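Local coordinates for endopolygalacturonase (Chondrostereum purpureum, PDB 1K5C), which probably cuts the alpha-1,4-linked galacturonan backbone of pectin by hydrolysing glycosidic bonds within the chain, at residues A[64-69]-A[126-131]; A[84-87]-A[93-96]. All blocks are in the same frame, centred on the assembly; numbering follows the deposited sequence.

Contact 1 (A[64-69]-A[126-131]); sequences DGTGIN and PTDAHL
Gly65 and Thr66 bring segment 64-69 up to a single residue of segment 126-131, Asp128. Gly65 is the lesser partner. Its O lies 4.3 Å from Asp128 OD1, too far for a bond. A CB at Gly65 would run into CD1 of Ile68, which lies close against it just past the corner. Thr66 follows, where the chain changes direction, and carries the contact. Its hydroxyl donates a hydrogen bond from OG1 to Asp128 OD2, 2.6 Å long. The donor reaches OD2 on the syn side, only 15° out of the carboxylate plane. The two side chains meet at about a right angle. With chi1 at -61°, Thr66 OG1 stands beside its own backbone N, and CG2 takes the place anti to that N. The methyl CG2 then also lies 3.5 Å from Asp128 OD2, so the same oxygen meets both branches. The other carboxylate oxygen, Asp128 OD1, is bonded to the hydroxyl of Ser106. Two partners therefore fix the rotation of the carboxylate. Gly67 completes the corner, and its N is also bonded to Ser106 OG. Ser106 sits in the corner between strands 101-104 and 108-115, on the intervening coil, and Thr66 and Asp128 meet across it. Beyond the corner, Ile68 goes inward and packs on Tyr109, which Leu131 of the second segment touches as well. The CA atoms of Thr66 and Asp128 are 7.1 Å apart. The contact is small and lies at the surface, away from the annotated sites. Corners linked by hydroxyl and carboxylate groups on the surface, with Ile68 and Leu131 packed on Tyr109 within, fit the right-handed parallel beta-helix of glycosyl hydrolase family 28.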
# COMPACT_ATOMS: atom_id res chain seq x y z
N ASP A 64 15.16 0.66 -11.04
CA ASP A 64 16.05 0.98 -9.91
C ASP A 64 16.99 2.06 -10.37
O ASP A 64 17.74 1.83 -11.34
CB ASP A 64 16.79 -0.28 -9.50
CG ASP A 64 17.65 -0.14 -8.27
OD1 ASP A 64 17.65 0.92 -7.65
OD2 ASP A 64 18.33 -1.14 -7.95
N GLY A 65 16.99 3.21 -9.72
CA GLY A 65 17.94 4.27 -10.08
C GLY A 65 17.84 5.38 -9.03
O GLY A 65 17.01 5.31 -8.12
N THR A 66 18.70 6.38 -9.22
CA THR A 66 18.87 7.47 -8.29
C THR A 66 18.37 8.76 -8.96
O THR A 66 18.79 9.10 -10.05
CB THR A 66 20.34 7.64 -7.87
OG1 THR A 66 20.76 6.42 -7.24
CG2 THR A 66 20.53 8.82 -6.92
N GLY A 67 17.42 9.44 -8.31
CA GLY A 67 16.92 10.73 -8.84
C GLY A 67 16.20 10.58 -10.15
O GLY A 67 16.22 11.49 -11.00
N ILE A 68 15.53 9.42 -10.37
CA ILE A 68 14.82 9.20 -11.64
C ILE A 68 13.59 10.09 -11.71
O ILE A 68 12.87 10.27 -10.72
CB ILE A 68 14.45 7.71 -11.73
CG1 ILE A 68 15.70 6.79 -11.59
CG2 ILE A 68 13.64 7.41 -13.00
CD1 ILE A 68 16.84 7.22 -12.52
N ASN A 69 13.33 10.59 -12.92
CA ASN A 69 12.11 11.37 -13.20
C ASN A 69 11.29 10.52 -14.18
O ASN A 69 11.60 10.47 -15.36
CB ASN A 69 12.52 12.70 -13.81
CG ASN A 69 11.37 13.55 -14.20
OD1 ASN A 69 10.31 13.50 -13.57
ND2 ASN A 69 11.50 14.36 -15.24
N PRO A 126 14.04 -0.95 -1.53
CA PRO A 126 14.50 0.14 -0.65
C PRO A 126 14.83 1.39 -1.46
O PRO A 126 14.91 1.38 -2.68
CB PRO A 126 15.77 -0.44 -0.00
CG PRO A 126 16.27 -1.45 -0.97
CD PRO A 126 15.09 -1.99 -1.71
N THR A 127 15.05 2.45 -0.69
CA THR A 127 15.38 3.77 -1.28
C THR A 127 16.83 4.18 -0.91
O THR A 127 17.42 3.69 0.04
CB THR A 127 14.42 4.87 -0.79
OG1 THR A 127 14.55 4.86 0.66
CG2 THR A 127 12.99 4.59 -1.19
N ASP A 128 17.32 5.13 -1.73
CA ASP A 128 18.63 5.75 -1.44
C ASP A 128 18.51 7.24 -1.23
O ASP A 128 19.57 7.89 -1.02
CB ASP A 128 19.66 5.42 -2.53
CG ASP A 128 19.38 6.04 -3.88
OD1 ASP A 128 18.25 6.49 -4.14
OD2 ASP A 128 20.37 6.12 -4.66
N ALA A 129 17.33 7.80 -1.26
CA ALA A 129 17.03 9.22 -1.09
C ALA A 129 15.50 9.31 -1.19
O ALA A 129 14.82 8.27 -1.23
CB ALA A 129 17.71 10.11 -2.12
N HIS A 130 14.93 10.52 -1.25
CA HIS A 130 13.47 10.57 -1.23
C HIS A 130 12.89 9.96 -2.51
O HIS A 130 13.41 10.14 -3.62
CB HIS A 130 13.00 12.02 -1.10
CG HIS A 130 11.60 12.07 -0.47
ND1 HIS A 130 11.51 12.17 0.91
CD2 HIS A 130 10.37 11.81 -0.78
CE1 HIS A 130 10.29 12.13 1.38
NE2 HIS A 130 9.56 11.92 0.29
N LEU A 131 11.78 9.23 -2.35
CA LEU A 131 11.05 8.61 -3.45
C LEU A 131 9.60 9.05 -3.38
O LEU A 131 8.95 8.82 -2.34
CB LEU A 131 11.22 7.08 -3.37
CG LEU A 131 10.47 6.32 -4.48
CD1 LEU A 131 11.02 6.62 -5.88
CD2 LEU A 131 10.62 4.82 -4.22

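Contact 2 (A[84-87]-A[93-96]); sequences YWDG and GTHK
A salt bridge and a set of hydrogen bonds join Asp86 and Tyr84 to Thr94 and Lys96, closing the long loop between strands 76-78 and 101-104 on itself. Neither segment is helix or strand, and each hydrogen bond between them has a side chain on at least one end. Asp86 uses both carboxylate oxygens. OD1 receives Lys96 NZ at 2.8 Å, from above the carboxylate plane, and also accepts the backbone N of Lys88. OD2 takes the backbone N of Thr94 at 2.8 Å, in a nearly straight bond of 165°. That donor also comes from above the plane, 38° out of it. Beside it, Gly93 CA is only 3.2 Å from Asp86 OD2, and a side chain on Gly93 would collide there. The Thr94 hydroxyl goes to the backbone of the first segment, with OG1 donating to Tyr84 O at 2.8 Å. Lys96 is bent at chi2 and chi4, which curls its chain back past Tyr84 towards Asp86. On the way, Lys96 CD packs 3.9 Å from Tyr84 CB. Its NZ also donates to Thr94 O, 2.8 Å away, and to Gly89 O in the intervening turn. The ammonium is thus gripped by a carboxylate and two carbonyls. Replacing Asp86 by an alanine removes the carboxylate, which would probably leave the Lys96 charge without its counter-ion and the backbone N of Thr94 and of Lys88 without their acceptor. The Tyr84 ring turns an edge to His95 O, which is 3.5 Å from CD1. Around the loop, Tyr84 OH is bonded to Thr54 N, past strand 49-51, while Trp85 NE1 reaches Ser117 O, just beyond strand 108-115. The folded loop is thereby fastened to connections on neighbouring coils of the beta-helix.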
# COMPACT_ATOMS: atom_id res chain seq x y z
N TYR A 84 -5.31 -14.95 -14.00
CA TYR A 84 -4.77 -15.66 -12.83
C TYR A 84 -5.79 -15.75 -11.69
O TYR A 84 -5.78 -16.69 -10.93
CB TYR A 84 -3.58 -14.92 -12.31
CG TYR A 84 -2.44 -14.62 -13.29
CD1 TYR A 84 -1.33 -15.44 -13.37
CD2 TYR A 84 -2.52 -13.48 -14.08
CE1 TYR A 84 -0.30 -15.15 -14.29
CE2 TYR A 84 -1.47 -13.15 -14.97
CZ TYR A 84 -0.36 -13.99 -15.04
OH TYR A 84 0.70 -13.67 -15.85
N TRP A 85 -6.61 -14.68 -11.50
CA TRP A 85 -7.42 -14.58 -10.27
C TRP A 85 -8.30 -15.79 -10.08
O TRP A 85 -9.01 -16.22 -11.00
CB TRP A 85 -8.30 -13.32 -10.37
CG TRP A 85 -7.55 -12.03 -10.42
CD1 TRP A 85 -6.31 -11.76 -9.89
CD2 TRP A 85 -8.03 -10.82 -11.02
NE1 TRP A 85 -5.99 -10.44 -10.14
CE2 TRP A 85 -7.00 -9.85 -10.85
CE3 TRP A 85 -9.18 -10.48 -11.74
CZ2 TRP A 85 -7.12 -8.54 -11.33
CZ3 TRP A 85 -9.28 -9.17 -12.24
CH2 TRP A 85 -8.26 -8.23 -12.04
N ASP A 86 -8.33 -16.26 -8.83
CA ASP A 86 -9.09 -17.48 -8.51
C ASP A 86 -9.70 -17.38 -7.10
O ASP A 86 -10.10 -18.43 -6.56
CB ASP A 86 -8.24 -18.70 -8.64
CG ASP A 86 -7.13 -18.80 -7.62
OD1 ASP A 86 -6.88 -17.79 -6.95
OD2 ASP A 86 -6.49 -19.89 -7.48
N GLY A 87 -9.73 -16.21 -6.51
CA GLY A 87 -10.25 -16.02 -5.17
C GLY A 87 -9.25 -16.28 -4.07
O GLY A 87 -9.55 -16.01 -2.90
N GLY A 93 -3.93 -21.72 -4.43
CA GLY A 93 -4.50 -21.70 -5.78
C GLY A 93 -3.44 -21.51 -6.84
O GLY A 93 -2.29 -21.98 -6.75
N THR A 94 -3.88 -20.83 -7.90
CA THR A 94 -2.99 -20.60 -9.05
C THR A 94 -1.79 -19.74 -8.63
O THR A 94 -1.88 -18.88 -7.73
CB THR A 94 -3.76 -19.88 -10.17
OG1 THR A 94 -4.25 -18.65 -9.67
CG2 THR A 94 -4.92 -20.74 -10.72
N HIS A 95 -0.66 -19.95 -9.33
CA HIS A 95 0.48 -19.04 -9.12
C HIS A 95 0.11 -17.64 -9.53
O HIS A 95 -0.48 -17.44 -10.60
CB HIS A 95 1.63 -19.56 -9.99
CG HIS A 95 2.79 -18.64 -9.96
ND1 HIS A 95 3.12 -17.78 -10.98
CD2 HIS A 95 3.75 -18.50 -9.03
CE1 HIS A 95 4.25 -17.13 -10.68
NE2 HIS A 95 4.68 -17.56 -9.46
N LYS A 96 0.44 -16.65 -8.70
CA LYS A 96 0.25 -15.24 -9.03
C LYS A 96 1.62 -14.56 -9.11
O LYS A 96 2.26 -14.42 -8.05
CB LYS A 96 -0.60 -14.50 -7.98
CG LYS A 96 -1.82 -15.26 -7.43
CD LYS A 96 -2.84 -15.57 -8.52
CE LYS A 96 -4.20 -16.08 -7.96
NZ LYS A 96 -4.10 -17.28 -7.06

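Overall arrangement
Contact 1 and contact 2 lie far apart on the same beta-helix. Their centres are 32 Å apart and their nearest atoms about 19 Å. Along the chain, contact 2 is nested inside contact 1: 84-87 and 93-96 both fall between 64-69 and 126-131. Contact 1 joins corners of the coiled strands, from 61-65 and 68-71 to 122-127 and 130-139, across the coil of strands 101-104 and 108-115. Contact 2 lies in a loop between coils. That loop also carries Asn91, which binds galacturonate in another structure of this protein, and Lys96 is about 7 Å, side chain to side chain, from the galacturonate-binding Asn151. Contact 1 is part of the scaffold, while contact 2 probably shapes a loop beside the substrate-binding residues.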